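Local coordinates for B-agarase (Agarivorans gilvus, PDB 5Z6P), which is an agarase of glycoside hydrolase family 50, and so probably hydrolyses the beta-1,4 linkages of agarose, at residues C151-G156 and C162-K167; G221-F226 and S720-R725; T315-D320 and Q365-Y370. All blocks are in the same frame, centred on the assembly; numbering follows the deposited sequence.

Interaction 1 (C151-G156 and C162-K167); sequences CNYASG and CPWGTK
The phenol of Tyr153 reaches alongside Cys162, its CE2 4.0 Å from Cys162 CB. Its hydroxyl donates a short bond, Tyr153 OH to Cys162 O at 2.6 Å, and lies in the plane of that carbonyl with a C=O...O angle of 150°. The backbone N of Cys162 also sits obliquely off the ring, 3.3 Å from Tyr153 CE2. Beside this grip runs the covalent one: Cys151 SG joins Cys162 SG at 2.0 Å, with a disulfide torsion of 97°, close to the relaxed right angle. Cys162 keeps its sulfur beside its own N (chi1 -62°), which turns it to Cys151. Both half-cystines are buried and pack on Tyr170 of strand 168-174. The pair closes a ring of twelve residues, Cys151 to Cys162, within the loop between strands 135-140 and 168-174 of the agarase CBM-like domain, a domain rich in antiparallel strands. Within 151-156, Asn152 OD1 builds an Asx turn, accepting Ala154 N in the carbonyl plane on a lone pair at 3.1 Å. Ser155 OG gives Asn152 OD1 a second bond of 2.8 Å, tilted from that plane; these two donors, with ND2 bonded to Ala150 O, hold the amide in place. Trp164 comes within 4.2 Å of Tyr153 OH through its CB, while its indole leads away to meet Phe679 edge-to-face; the ring of Tyr153 stacks on the same phenylalanine.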
ATOM      1  N   CYS A 151      -1.234  -6.589 -22.233  1.00 26.83           N
ATOM      2  CA  CYS A 151      -2.066  -5.473 -21.797  1.00 27.06           C
ATOM      3  C   CYS A 151      -2.051  -5.325 -20.276  1.00 27.70           C
ATOM      4  O   CYS A 151      -1.928  -6.309 -19.555  1.00 28.64           O
ATOM      5  CB  CYS A 151      -3.504  -5.626 -22.300  1.00 25.95           C
ATOM      6  SG  CYS A 151      -4.537  -6.876 -21.476  1.00 28.92           S
ATOM      7  N   ASN A 152      -2.167  -4.089 -19.804  1.00 25.61           N
ATOM      8  CA  ASN A 152      -2.166  -3.799 -18.375  1.00 23.74           C
ATOM      9  C   ASN A 152      -2.482  -2.332 -18.115  1.00 25.33           C
ATOM     10  O   ASN A 152      -2.277  -1.494 -18.988  1.00 24.71           O
ATOM     11  CB  ASN A 152      -0.812  -4.146 -17.762  1.00 21.50           C
ATOM     12  CG  ASN A 152       0.277  -3.196 -18.204  1.00 23.82           C
ATOM     13  OD1 ASN A 152       0.518  -2.180 -17.564  1.00 25.00           O
ATOM     14  ND2 ASN A 152       0.936  -3.516 -19.307  1.00 26.24           N
ATOM     15  N   TYR A 153      -2.959  -2.025 -16.911  1.00 24.27           N
ATOM     16  CA  TYR A 153      -3.198  -0.643 -16.496  1.00 23.89           C
ATOM     17  C   TYR A 153      -2.247  -0.218 -15.367  1.00 24.38           C
ATOM     18  O   TYR A 153      -2.578   0.632 -14.535  1.00 25.91           O
ATOM     19  CB  TYR A 153      -4.642  -0.451 -16.040  1.00 20.93           C
ATOM     20  CG  TYR A 153      -5.676  -0.529 -17.133  1.00 24.72           C
ATOM     21  CD1 TYR A 153      -6.056   0.604 -17.838  1.00 23.26           C
ATOM     22  CD2 TYR A 153      -6.290  -1.730 -17.445  1.00 22.18           C
ATOM     23  CE1 TYR A 153      -7.014   0.537 -18.832  1.00 24.92           C
ATOM     24  CE2 TYR A 153      -7.249  -1.807 -18.431  1.00 23.99           C
ATOM     25  CZ  TYR A 153      -7.606  -0.672 -19.123  1.00 27.72           C
ATOM     26  OH  TYR A 153      -8.557  -0.747 -20.115  1.00 30.42           O
ATOM     27  N   ALA A 154      -1.061  -0.801 -15.340  1.00 23.02           N
ATOM     28  CA  ALA A 154      -0.160  -0.556 -14.228  1.00 25.12           C
ATOM     29  C   ALA A 154       1.145   0.068 -14.676  1.00 23.64           C
ATOM     30  O   ALA A 154       2.143  -0.039 -13.984  1.00 28.13           O
ATOM     31  CB  ALA A 154       0.113  -1.858 -13.479  1.00 27.00           C
ATOM     32  N   SER A 155       1.146   0.713 -15.839  1.00 25.89           N
ATOM     33  CA  SER A 155       2.380   1.259 -16.379  1.00 24.26           C
ATOM     34  C   SER A 155       2.305   2.761 -16.623  1.00 26.91           C
ATOM     35  O   SER A 155       3.164   3.318 -17.288  1.00 27.16           O
ATOM     36  CB  SER A 155       2.742   0.556 -17.687  1.00 28.23           C
ATOM     37  OG  SER A 155       2.930  -0.825 -17.483  1.00 32.76           O
ATOM     38  N   GLY A 156       1.289   3.416 -16.079  1.00 28.61           N
ATOM     39  CA  GLY A 156       1.128   4.838 -16.302  1.00 28.27           C
ATOM     40  C   GLY A 156       0.828   5.088 -17.765  1.00 26.98           C
ATOM     41  O   GLY A 156      -0.020   4.426 -18.339  1.00 25.17           O
ATOM     42  N   CYS A 162      -6.252  -3.242 -21.281  1.00 28.55           N
ATOM     43  CA  CYS A 162      -7.033  -4.454 -21.464  1.00 31.53           C
ATOM     44  C   CYS A 162      -8.477  -4.068 -21.723  1.00 33.74           C
ATOM     45  O   CYS A 162      -8.929  -3.013 -21.267  1.00 32.06           O
ATOM     46  CB  CYS A 162      -6.963  -5.356 -20.234  1.00 28.96           C
ATOM     47  SG  CYS A 162      -5.334  -5.945 -19.838  1.00 30.88           S
ATOM     48  N   PRO A 163      -9.207  -4.920 -22.448  1.00 31.79           N
ATOM     49  CA  PRO A 163     -10.649  -4.715 -22.572  1.00 37.62           C
ATOM     50  C   PRO A 163     -11.291  -4.505 -21.207  1.00 34.03           C
ATOM     51  O   PRO A 163     -10.992  -5.261 -20.291  1.00 38.42           O
ATOM     52  CB  PRO A 163     -11.126  -6.018 -23.222  1.00 34.90           C
ATOM     53  CG  PRO A 163      -9.970  -6.447 -24.045  1.00 31.09           C
ATOM     54  CD  PRO A 163      -8.742  -6.065 -23.247  1.00 29.33           C
ATOM     55  N   TRP A 164     -12.108  -3.467 -21.058  1.00 35.23           N
ATOM     56  CA  TRP A 164     -12.889  -3.269 -19.837  1.00 38.96           C
ATOM     57  C   TRP A 164     -14.376  -3.270 -20.222  1.00 41.39           C
ATOM     58  O   TRP A 164     -14.700  -3.163 -21.404  1.00 45.54           O
ATOM     59  CB  TRP A 164     -12.493  -1.963 -19.125  1.00 38.94           C
ATOM     60  CG  TRP A 164     -13.203  -0.764 -19.661  1.00 39.04           C
ATOM     61  CD1 TRP A 164     -12.935  -0.104 -20.827  1.00 41.66           C
ATOM     62  CD2 TRP A 164     -14.308  -0.081 -19.060  1.00 39.02           C
ATOM     63  NE1 TRP A 164     -13.812   0.942 -20.991  1.00 38.10           N
ATOM     64  CE2 TRP A 164     -14.663   0.978 -19.921  1.00 38.48           C
ATOM     65  CE3 TRP A 164     -15.030  -0.261 -17.878  1.00 40.46           C
ATOM     66  CZ2 TRP A 164     -15.713   1.846 -19.640  1.00 30.62           C
ATOM     67  CZ3 TRP A 164     -16.068   0.607 -17.598  1.00 35.51           C
ATOM     68  CH2 TRP A 164     -16.401   1.646 -18.477  1.00 31.54           C
ATOM     69  N   GLY A 165     -15.275  -3.407 -19.249  1.00 48.44           N
ATOM     70  CA  GLY A 165     -16.705  -3.409 -19.529  1.00 50.29           C
ATOM     71  C   GLY A 165     -17.088  -4.595 -20.390  1.00 53.98           C
ATOM     72  O   GLY A 165     -18.156  -4.612 -21.022  1.00 57.80           O
ATOM     73  N   THR A 166     -16.175  -5.562 -20.426  1.00 51.06           N
ATOM     74  CA  THR A 166     -16.278  -6.803 -21.181  1.00 46.76           C
ATOM     75  C   THR A 166     -16.880  -7.907 -20.305  1.00 47.14           C
ATOM     76  O   THR A 166     -17.010  -7.721 -19.084  1.00 49.06           O
ATOM     77  CB  THR A 166     -14.870  -7.156 -21.735  1.00 47.18           C
ATOM     78  OG1 THR A 166     -14.820  -8.468 -22.315  1.00 47.38           O
ATOM     79  CG2 THR A 166     -13.785  -6.937 -20.696  1.00 40.47           C
ATOM     80  N   LYS A 167     -17.294  -9.023 -20.902  1.00 48.10           N
ATOM     81  CA  LYS A 167     -17.873 -10.092 -20.093  1.00 52.81           C
ATOM     82  C   LYS A 167     -16.766 -10.996 -19.571  1.00 44.63           C
ATOM     83  O   LYS A 167     -16.864 -11.513 -18.451  1.00 46.36           O
ATOM     84  CB  LYS A 167     -18.917 -10.892 -20.876  1.00 52.04           C
ATOM     85  CG  LYS A 167     -19.727 -11.858 -19.996  1.00 53.58           C
ATOM     86  CD  LYS A 167     -21.156 -11.364 -19.712  1.00 60.91           C
ATOM     87  CE  LYS A 167     -21.715 -11.943 -18.414  1.00 56.91           C
ATOM     88  NZ  LYS A 167     -23.187 -11.770 -18.283  1.00 50.18           N
TER

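Interaction 2 (G221-F226 and S720-R725); sequences GIIDRF and SPITGR
Ile223 meets Ile722 and Thr723 across nearly 500 residues of chain, yet the contact is three side chains that touch through carbon alone, and nothing polar passes between them. Ile223 carries one side by itself. Its CD1 lies 4.1 Å from Ile722 CG2, the two side chains running antiparallel past one another. Its CG1 lies 3.9 Å from the methyl CG2 of Thr723, an ordinary van der Waals contact, at a slant. Thr723 presents that methyl because CG2 stands anti to the carbonyl carbon, which leaves OG1 between N and C (chi1 42°). The threonine thus shows carbon to Ile223 and turns its oxygen to Thr315 of strand 315-325 and to Tyr364, bonding to both. On the other segment, Asp224 OD1 accepts Phe226 N at 2.8 Å from above its carboxylate plane, making an Asx turn just past Ile223. The backbone of Ile223 bonds to Met363 and Gln365, which ties its segment to the neighbouring loop. Ile722 and Thr723 are the central residues of a type I beta turn, closed by Gly724 N to Pro721 O at 2.9 Å, in the loop that follows strand 709-714, one of the parallel strands of the six-stranded sheet.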
ATOM      1  N   GLY A 221     -11.844   9.742 -24.948  1.00 22.07           N
ATOM      2  CA  GLY A 221     -13.005  10.363 -24.334  1.00 18.43           C
ATOM      3  C   GLY A 221     -13.622   9.623 -23.156  1.00 22.99           C
ATOM      4  O   GLY A 221     -14.796   9.828 -22.860  1.00 22.33           O
ATOM      5  N   ILE A 222     -12.845   8.775 -22.483  1.00 19.55           N
ATOM      6  CA  ILE A 222     -13.370   7.990 -21.355  1.00 21.05           C
ATOM      7  C   ILE A 222     -13.543   8.804 -20.065  1.00 21.82           C
ATOM      8  O   ILE A 222     -14.245   8.369 -19.151  1.00 20.33           O
ATOM      9  CB  ILE A 222     -12.466   6.760 -21.043  1.00 21.23           C
ATOM     10  CG1 ILE A 222     -13.154   5.767 -20.098  1.00 23.87           C
ATOM     11  CG2 ILE A 222     -11.202   7.195 -20.406  1.00 20.81           C
ATOM     12  CD1 ILE A 222     -13.888   4.678 -20.783  1.00 25.59           C
ATOM     13  N   ILE A 223     -12.907   9.971 -19.977  1.00 20.01           N
ATOM     14  CA  ILE A 223     -13.022  10.812 -18.780  1.00 17.51           C
ATOM     15  C   ILE A 223     -13.884  12.053 -19.014  1.00 18.26           C
ATOM     16  O   ILE A 223     -13.644  12.809 -19.951  1.00 20.05           O
ATOM     17  CB  ILE A 223     -11.630  11.279 -18.265  1.00 16.57           C
ATOM     18  CG1 ILE A 223     -10.659  10.100 -18.103  1.00 16.73           C
ATOM     19  CG2 ILE A 223     -11.783  12.050 -16.963  1.00 15.82           C
ATOM     20  CD1 ILE A 223     -11.109   9.033 -17.104  1.00 14.74           C
ATOM     21  N   ASP A 224     -14.884  12.274 -18.162  1.00 21.85           N
ATOM     22  CA  ASP A 224     -15.752  13.441 -18.318  1.00 19.80           C
ATOM     23  C   ASP A 224     -15.138  14.664 -17.653  1.00 21.59           C
ATOM     24  O   ASP A 224     -14.008  14.612 -17.176  1.00 19.15           O
ATOM     25  CB  ASP A 224     -17.172  13.170 -17.783  1.00 19.90           C
ATOM     26  CG  ASP A 224     -17.233  12.969 -16.276  1.00 18.97           C
ATOM     27  OD1 ASP A 224     -16.354  13.441 -15.538  1.00 21.14           O
ATOM     28  OD2 ASP A 224     -18.214  12.355 -15.819  1.00 22.43           O
ATOM     29  N   ARG A 225     -15.885  15.764 -17.609  1.00 21.41           N
ATOM     30  CA  ARG A 225     -15.316  17.016 -17.133  1.00 20.67           C
ATOM     31  C   ARG A 225     -15.111  17.064 -15.621  1.00 18.79           C
ATOM     32  O   ARG A 225     -14.478  17.979 -15.117  1.00 17.93           O
ATOM     33  CB  ARG A 225     -16.178  18.192 -17.569  1.00 18.27           C
ATOM     34  CG  ARG A 225     -17.529  18.316 -16.912  1.00 17.91           C
ATOM     35  CD  ARG A 225     -18.336  19.366 -17.687  1.00 22.69           C
ATOM     36  NE  ARG A 225     -19.601  19.703 -17.049  1.00 26.06           N
ATOM     37  CZ  ARG A 225     -20.763  19.138 -17.349  1.00 27.98           C
ATOM     38  NH1 ARG A 225     -20.822  18.199 -18.279  1.00 23.78           N
ATOM     39  NH2 ARG A 225     -21.865  19.514 -16.715  1.00 29.38           N
ATOM     40  N   PHE A 226     -15.662  16.085 -14.915  1.00 20.30           N
ATOM     41  CA  PHE A 226     -15.536  15.996 -13.464  1.00 17.89           C
ATOM     42  C   PHE A 226     -14.398  15.068 -13.044  1.00 18.12           C
ATOM     43  O   PHE A 226     -14.079  14.948 -11.861  1.00 17.63           O
ATOM     44  CB  PHE A 226     -16.855  15.519 -12.849  1.00 17.48           C
ATOM     45  CG  PHE A 226     -18.026  16.395 -13.192  1.00 19.93           C
ATOM     46  CD1 PHE A 226     -18.201  17.621 -12.565  1.00 18.97           C
ATOM     47  CD2 PHE A 226     -18.946  15.998 -14.149  1.00 19.95           C
ATOM     48  CE1 PHE A 226     -19.286  18.435 -12.883  1.00 21.68           C
ATOM     49  CE2 PHE A 226     -20.029  16.810 -14.475  1.00 22.66           C
ATOM     50  CZ  PHE A 226     -20.200  18.025 -13.843  1.00 20.51           C
ATOM     51  N   SER A 720      -7.895   7.707  -6.049  1.00 12.83           N
ATOM     52  CA  SER A 720      -6.867   7.990  -7.055  1.00 13.79           C
ATOM     53  C   SER A 720      -7.528   8.528  -8.321  1.00 15.68           C
ATOM     54  O   SER A 720      -8.653   8.154  -8.615  1.00 15.60           O
ATOM     55  CB  SER A 720      -6.071   6.741  -7.453  1.00 15.50           C
ATOM     56  OG  SER A 720      -5.530   6.034  -6.361  1.00 18.47           O
ATOM     57  N   PRO A 721      -6.808   9.352  -9.106  1.00 15.86           N
ATOM     58  CA  PRO A 721      -7.325   9.669 -10.447  1.00 16.69           C
ATOM     59  C   PRO A 721      -7.441   8.399 -11.267  1.00 13.92           C
ATOM     60  O   PRO A 721      -6.596   7.531 -11.124  1.00 15.37           O
ATOM     61  CB  PRO A 721      -6.266  10.608 -11.039  1.00 16.58           C
ATOM     62  CG  PRO A 721      -5.503  11.119  -9.880  1.00 14.17           C
ATOM     63  CD  PRO A 721      -5.543  10.046  -8.829  1.00 15.75           C
ATOM     64  N   ILE A 722      -8.474   8.286 -12.095  1.00 17.11           N
ATOM     65  CA  ILE A 722      -8.707   7.065 -12.874  1.00 16.38           C
ATOM     66  C   ILE A 722      -7.590   6.888 -13.893  1.00 17.02           C
ATOM     67  O   ILE A 722      -7.236   5.771 -14.273  1.00 16.06           O
ATOM     68  CB  ILE A 722     -10.101   7.101 -13.577  1.00 18.07           C
ATOM     69  CG1 ILE A 722     -11.215   7.071 -12.525  1.00 18.38           C
ATOM     70  CG2 ILE A 722     -10.272   5.935 -14.546  1.00 16.46           C
ATOM     71  CD1 ILE A 722     -12.607   7.266 -13.073  1.00 17.51           C
ATOM     72  N   THR A 723      -7.013   8.012 -14.302  1.00 16.65           N
ATOM     73  CA  THR A 723      -5.885   8.033 -15.231  1.00 16.81           C
ATOM     74  C   THR A 723      -4.539   7.967 -14.500  1.00 15.31           C
ATOM     75  O   THR A 723      -3.490   8.046 -15.110  1.00 15.63           O
ATOM     76  CB  THR A 723      -5.930   9.310 -16.100  1.00 17.43           C
ATOM     77  OG1 THR A 723      -6.281  10.412 -15.266  1.00 16.27           O
ATOM     78  CG2 THR A 723      -6.974   9.183 -17.207  1.00 13.74           C
ATOM     79  N   GLY A 724      -4.580   7.838 -13.186  1.00 15.93           N
ATOM     80  CA  GLY A 724      -3.353   7.705 -12.421  1.00 16.47           C
ATOM     81  C   GLY A 724      -2.750   8.976 -11.849  1.00 18.09           C
ATOM     82  O   GLY A 724      -2.756  10.036 -12.485  1.00 18.01           O
ATOM     83  N   ARG A 725      -2.238   8.848 -10.625  1.00 17.32           N
ATOM     84  CA  ARG A 725      -1.381   9.845 -10.000  1.00 18.53           C
ATOM     85  C   ARG A 725      -0.218  10.159 -10.900  1.00 22.60           C
ATOM     86  O   ARG A 725       0.447   9.247 -11.368  1.00 22.82           O
ATOM     87  CB  ARG A 725      -0.825   9.347  -8.668  1.00 18.00           C
ATOM     88  CG  ARG A 725      -1.638   9.673  -7.486  1.00 22.44           C
ATOM     89  CD  ARG A 725      -0.813   9.479  -6.220  1.00 24.04           C
ATOM     90  NE  ARG A 725       0.228  10.485  -6.122  1.00 26.82           N
ATOM     91  CZ  ARG A 725       1.418  10.294  -5.561  1.00 32.75           C
ATOM     92  NH1 ARG A 725       1.750   9.109  -5.051  1.00 29.64           N
ATOM     93  NH2 ARG A 725       2.283  11.301  -5.524  1.00 29.47           N
TER

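Interaction 3 (T315-D320 and Q365-Y370); sequences TITGID and QWLPDY
Leu367 sets its CD1 against Thr317, 3.9 Å from both CB and CG2, the two side chains meeting at a slant. Farther out, Ile319 CG2 approaches Tyr370 OH at 4.2 Å, a looser van der Waals contact of a methyl with a hydroxyl. With chi1 at 62° the hydroxyl of Thr317 tucks in over its own backbone, leaving the methyl to the leucine. Within 315-320 the polar work falls to that hydroxyl. Thr317 OG1 accepts Ile319 N at 3.2 Å with an N-H...O angle of 144°, an ST turn that bends the chain where strand 315-325 is interrupted. This strand is an edge of a three-stranded antiparallel sheet and pairs with strand 388-395, which supplies Glu393. The carboxylate of Glu393 bridges the two segments indirectly: OE1 bonds to Thr317 OG1 and OE2 to Tyr370 OH, so one acid probably fixes the rotation of both hydroxyls. Leu367 also packs on Phe397 of helix 397-406 and on Arg361 of helix 353-361, so the leucine that meets Thr317 is at the same time in touch with two helices.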
ATOM      1  N   THR A 315      -3.104  14.452 -12.163  1.00 15.24           N
ATOM      2  CA  THR A 315      -2.963  13.419 -13.171  1.00 15.72           C
ATOM      3  C   THR A 315      -2.342  14.019 -14.457  1.00 17.51           C
ATOM      4  O   THR A 315      -2.505  15.205 -14.743  1.00 18.45           O
ATOM      5  CB  THR A 315      -4.342  12.765 -13.461  1.00 15.66           C
ATOM      6  OG1 THR A 315      -4.175  11.590 -14.251  1.00 17.13           O
ATOM      7  CG2 THR A 315      -5.282  13.750 -14.179  1.00 17.53           C
ATOM      8  N   ILE A 316      -1.630  13.207 -15.225  1.00 15.91           N
ATOM      9  CA  ILE A 316      -0.971  13.677 -16.439  1.00 16.62           C
ATOM     10  C   ILE A 316      -1.993  13.955 -17.555  1.00 18.74           C
ATOM     11  O   ILE A 316      -2.831  13.106 -17.861  1.00 18.85           O
ATOM     12  CB  ILE A 316       0.075  12.655 -16.928  1.00 14.89           C
ATOM     13  CG1 ILE A 316       1.270  12.624 -15.969  1.00 18.48           C
ATOM     14  CG2 ILE A 316       0.528  12.967 -18.348  1.00 19.01           C
ATOM     15  CD1 ILE A 316       2.140  13.872 -16.010  1.00 20.84           C
ATOM     16  N   THR A 317      -1.935  15.139 -18.157  1.00 17.50           N
ATOM     17  CA  THR A 317      -2.882  15.465 -19.231  1.00 15.95           C
ATOM     18  C   THR A 317      -2.448  14.942 -20.587  1.00 14.11           C
ATOM     19  O   THR A 317      -3.253  14.846 -21.502  1.00 17.74           O
ATOM     20  CB  THR A 317      -3.111  16.986 -19.382  1.00 19.61           C
ATOM     21  OG1 THR A 317      -1.877  17.629 -19.722  1.00 18.95           O
ATOM     22  CG2 THR A 317      -3.681  17.586 -18.113  1.00 16.39           C
ATOM     23  N   GLY A 318      -1.181  14.610 -20.722  1.00 16.40           N
ATOM     24  CA  GLY A 318      -0.633  14.278 -22.025  1.00 17.19           C
ATOM     25  C   GLY A 318       0.124  15.455 -22.637  1.00 20.89           C
ATOM     26  O   GLY A 318       1.102  15.257 -23.349  1.00 23.26           O
ATOM     27  N   ILE A 319      -0.326  16.680 -22.361  1.00 19.77           N
ATOM     28  CA  ILE A 319       0.345  17.867 -22.910  1.00 21.26           C
ATOM     29  C   ILE A 319       1.769  17.975 -22.354  1.00 22.79           C
ATOM     30  O   ILE A 319       1.976  17.963 -21.141  1.00 19.99           O
ATOM     31  CB  ILE A 319      -0.428  19.175 -22.597  1.00 21.12           C
ATOM     32  CG1 ILE A 319      -1.857  19.121 -23.157  1.00 18.19           C
ATOM     33  CG2 ILE A 319       0.342  20.399 -23.117  1.00 19.62           C
ATOM     34  CD1 ILE A 319      -1.943  18.807 -24.632  1.00 21.09           C
ATOM     35  N   ASP A 320       2.735  18.057 -23.266  1.00 22.77           N
ATOM     36  CA  ASP A 320       4.160  18.118 -22.957  1.00 19.49           C
ATOM     37  C   ASP A 320       4.666  16.868 -22.263  1.00 22.38           C
ATOM     38  O   ASP A 320       5.722  16.888 -21.638  1.00 20.76           O
ATOM     39  CB  ASP A 320       4.471  19.347 -22.107  1.00 24.38           C
ATOM     40  CG  ASP A 320       4.749  20.572 -22.945  1.00 19.50           C
ATOM     41  OD1 ASP A 320       4.442  20.528 -24.143  1.00 21.81           O
ATOM     42  OD2 ASP A 320       5.269  21.566 -22.409  1.00 23.35           O
ATOM     43  N   GLN A 365     -12.467  14.267 -22.172  1.00 19.09           N
ATOM     44  CA  GLN A 365     -13.539  14.991 -22.836  1.00 18.15           C
ATOM     45  C   GLN A 365     -13.423  16.493 -22.590  1.00 22.52           C
ATOM     46  O   GLN A 365     -13.778  17.290 -23.446  1.00 24.15           O
ATOM     47  CB  GLN A 365     -14.904  14.503 -22.356  1.00 19.44           C
ATOM     48  CG  GLN A 365     -15.304  13.128 -22.824  1.00 16.52           C
ATOM     49  CD  GLN A 365     -16.696  12.740 -22.341  1.00 20.43           C
ATOM     50  OE1 GLN A 365     -17.182  13.236 -21.325  1.00 24.74           O
ATOM     51  NE2 GLN A 365     -17.337  11.846 -23.064  1.00 22.72           N
ATOM     52  N   TRP A 366     -12.948  16.873 -21.408  1.00 20.70           N
ATOM     53  CA  TRP A 366     -12.772  18.282 -21.080  1.00 18.10           C
ATOM     54  C   TRP A 366     -11.500  18.574 -20.292  1.00 22.33           C
ATOM     55  O   TRP A 366     -11.196  17.921 -19.296  1.00 15.44           O
ATOM     56  CB  TRP A 366     -13.967  18.797 -20.292  1.00 20.26           C
ATOM     57  CG  TRP A 366     -13.835  20.221 -19.856  1.00 20.69           C
ATOM     58  CD1 TRP A 366     -14.185  21.332 -20.571  1.00 22.61           C
ATOM     59  CD2 TRP A 366     -13.339  20.698 -18.597  1.00 20.32           C
ATOM     60  NE1 TRP A 366     -13.928  22.464 -19.840  1.00 21.91           N
ATOM     61  CE2 TRP A 366     -13.406  22.103 -18.625  1.00 21.87           C
ATOM     62  CE3 TRP A 366     -12.829  20.073 -17.451  1.00 20.07           C
ATOM     63  CZ2 TRP A 366     -12.992  22.893 -17.554  1.00 18.29           C
ATOM     64  CZ3 TRP A 366     -12.425  20.856 -16.395  1.00 18.04           C
ATOM     65  CH2 TRP A 366     -12.508  22.255 -16.456  1.00 18.46           C
ATOM     66  N   LEU A 367     -10.754  19.556 -20.782  1.00 20.86           N
ATOM     67  CA  LEU A 367      -9.712  20.214 -20.021  1.00 18.61           C
ATOM     68  C   LEU A 367      -9.932  21.709 -20.237  1.00 18.57           C
ATOM     69  O   LEU A 367     -10.328  22.117 -21.322  1.00 18.16           O
ATOM     70  CB  LEU A 367      -8.322  19.755 -20.465  1.00 19.02           C
ATOM     71  CG  LEU A 367      -7.973  18.353 -19.951  1.00 14.59           C
ATOM     72  CD1 LEU A 367      -6.730  17.823 -20.609  1.00 17.34           C
ATOM     73  CD2 LEU A 367      -7.813  18.383 -18.451  1.00 18.21           C
ATOM     74  N   PRO A 368      -9.712  22.525 -19.201  1.00 18.19           N
ATOM     75  CA  PRO A 368     -10.058  23.940 -19.346  1.00 18.07           C
ATOM     76  C   PRO A 368      -9.158  24.697 -20.325  1.00 21.04           C
ATOM     77  O   PRO A 368      -7.968  24.403 -20.425  1.00 17.44           O
ATOM     78  CB  PRO A 368      -9.881  24.492 -17.933  1.00 19.46           C
ATOM     79  CG  PRO A 368      -8.851  23.579 -17.302  1.00 18.98           C
ATOM     80  CD  PRO A 368      -9.167  22.216 -17.866  1.00 16.99           C
ATOM     81  N   ASP A 369      -9.756  25.641 -21.046  1.00 19.48           N
ATOM     82  CA  ASP A 369      -9.001  26.668 -21.748  1.00 23.11           C
ATOM     83  C   ASP A 369      -8.085  27.361 -20.758  1.00 20.57           C
ATOM     84  O   ASP A 369      -8.413  27.471 -19.585  1.00 24.53           O
ATOM     85  CB  ASP A 369      -9.931  27.693 -22.405  1.00 25.31           C
ATOM     86  CG  ASP A 369     -10.780  27.092 -23.500  1.00 31.63           C
ATOM     87  OD1 ASP A 369     -10.424  26.006 -24.010  1.00 29.21           O
ATOM     88  OD2 ASP A 369     -11.802  27.714 -23.861  1.00 34.67           O
ATOM     89  N   TYR A 370      -6.945  27.842 -21.223  1.00 22.99           N
ATOM     90  CA  TYR A 370      -5.973  28.406 -20.300  1.00 21.89           C
ATOM     91  C   TYR A 370      -6.430  29.739 -19.723  1.00 23.33           C
ATOM     92  O   TYR A 370      -5.837  30.227 -18.769  1.00 24.94           O
ATOM     93  CB  TYR A 370      -4.616  28.543 -20.988  1.00 24.27           C
ATOM     94  CG  TYR A 370      -3.981  27.203 -21.318  1.00 23.65           C
ATOM     95  CD1 TYR A 370      -3.480  26.387 -20.312  1.00 23.38           C
ATOM     96  CD2 TYR A 370      -3.880  26.755 -22.628  1.00 25.26           C
ATOM     97  CE1 TYR A 370      -2.908  25.171 -20.602  1.00 21.90           C
ATOM     98  CE2 TYR A 370      -3.297  25.528 -22.926  1.00 20.23           C
ATOM     99  CZ  TYR A 370      -2.815  24.742 -21.906  1.00 20.04           C
ATOM    100  OH  TYR A 370      -2.238  23.520 -22.181  1.00 20.38           O
TER

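Interactions 1 and 2 are largely buried; interaction 3 runs from buried Thr317 to exposed Tyr370. Their chemistry differs accordingly: interaction 1 is a covalent and hydrogen-bonded closure within one loop of the CBM-like domain, interaction 2 meets through carbon only and joins sequence-distant loops, and interaction 3 mixes aliphatic contact with hydroxyls sharing an acid. Interaction 3, whose residues fall between the two segments of interaction 2, adjoins it directly, the centres about 11 Å apart: Thr315 OG1 lies 2.6 Å from Thr723 OG1, a probable hydrogen bond. Interaction 1 reaches interaction 2 by packing, Trp164 CZ2 being 3.6 Å from Ile222 CD1, but does not touch interaction 3.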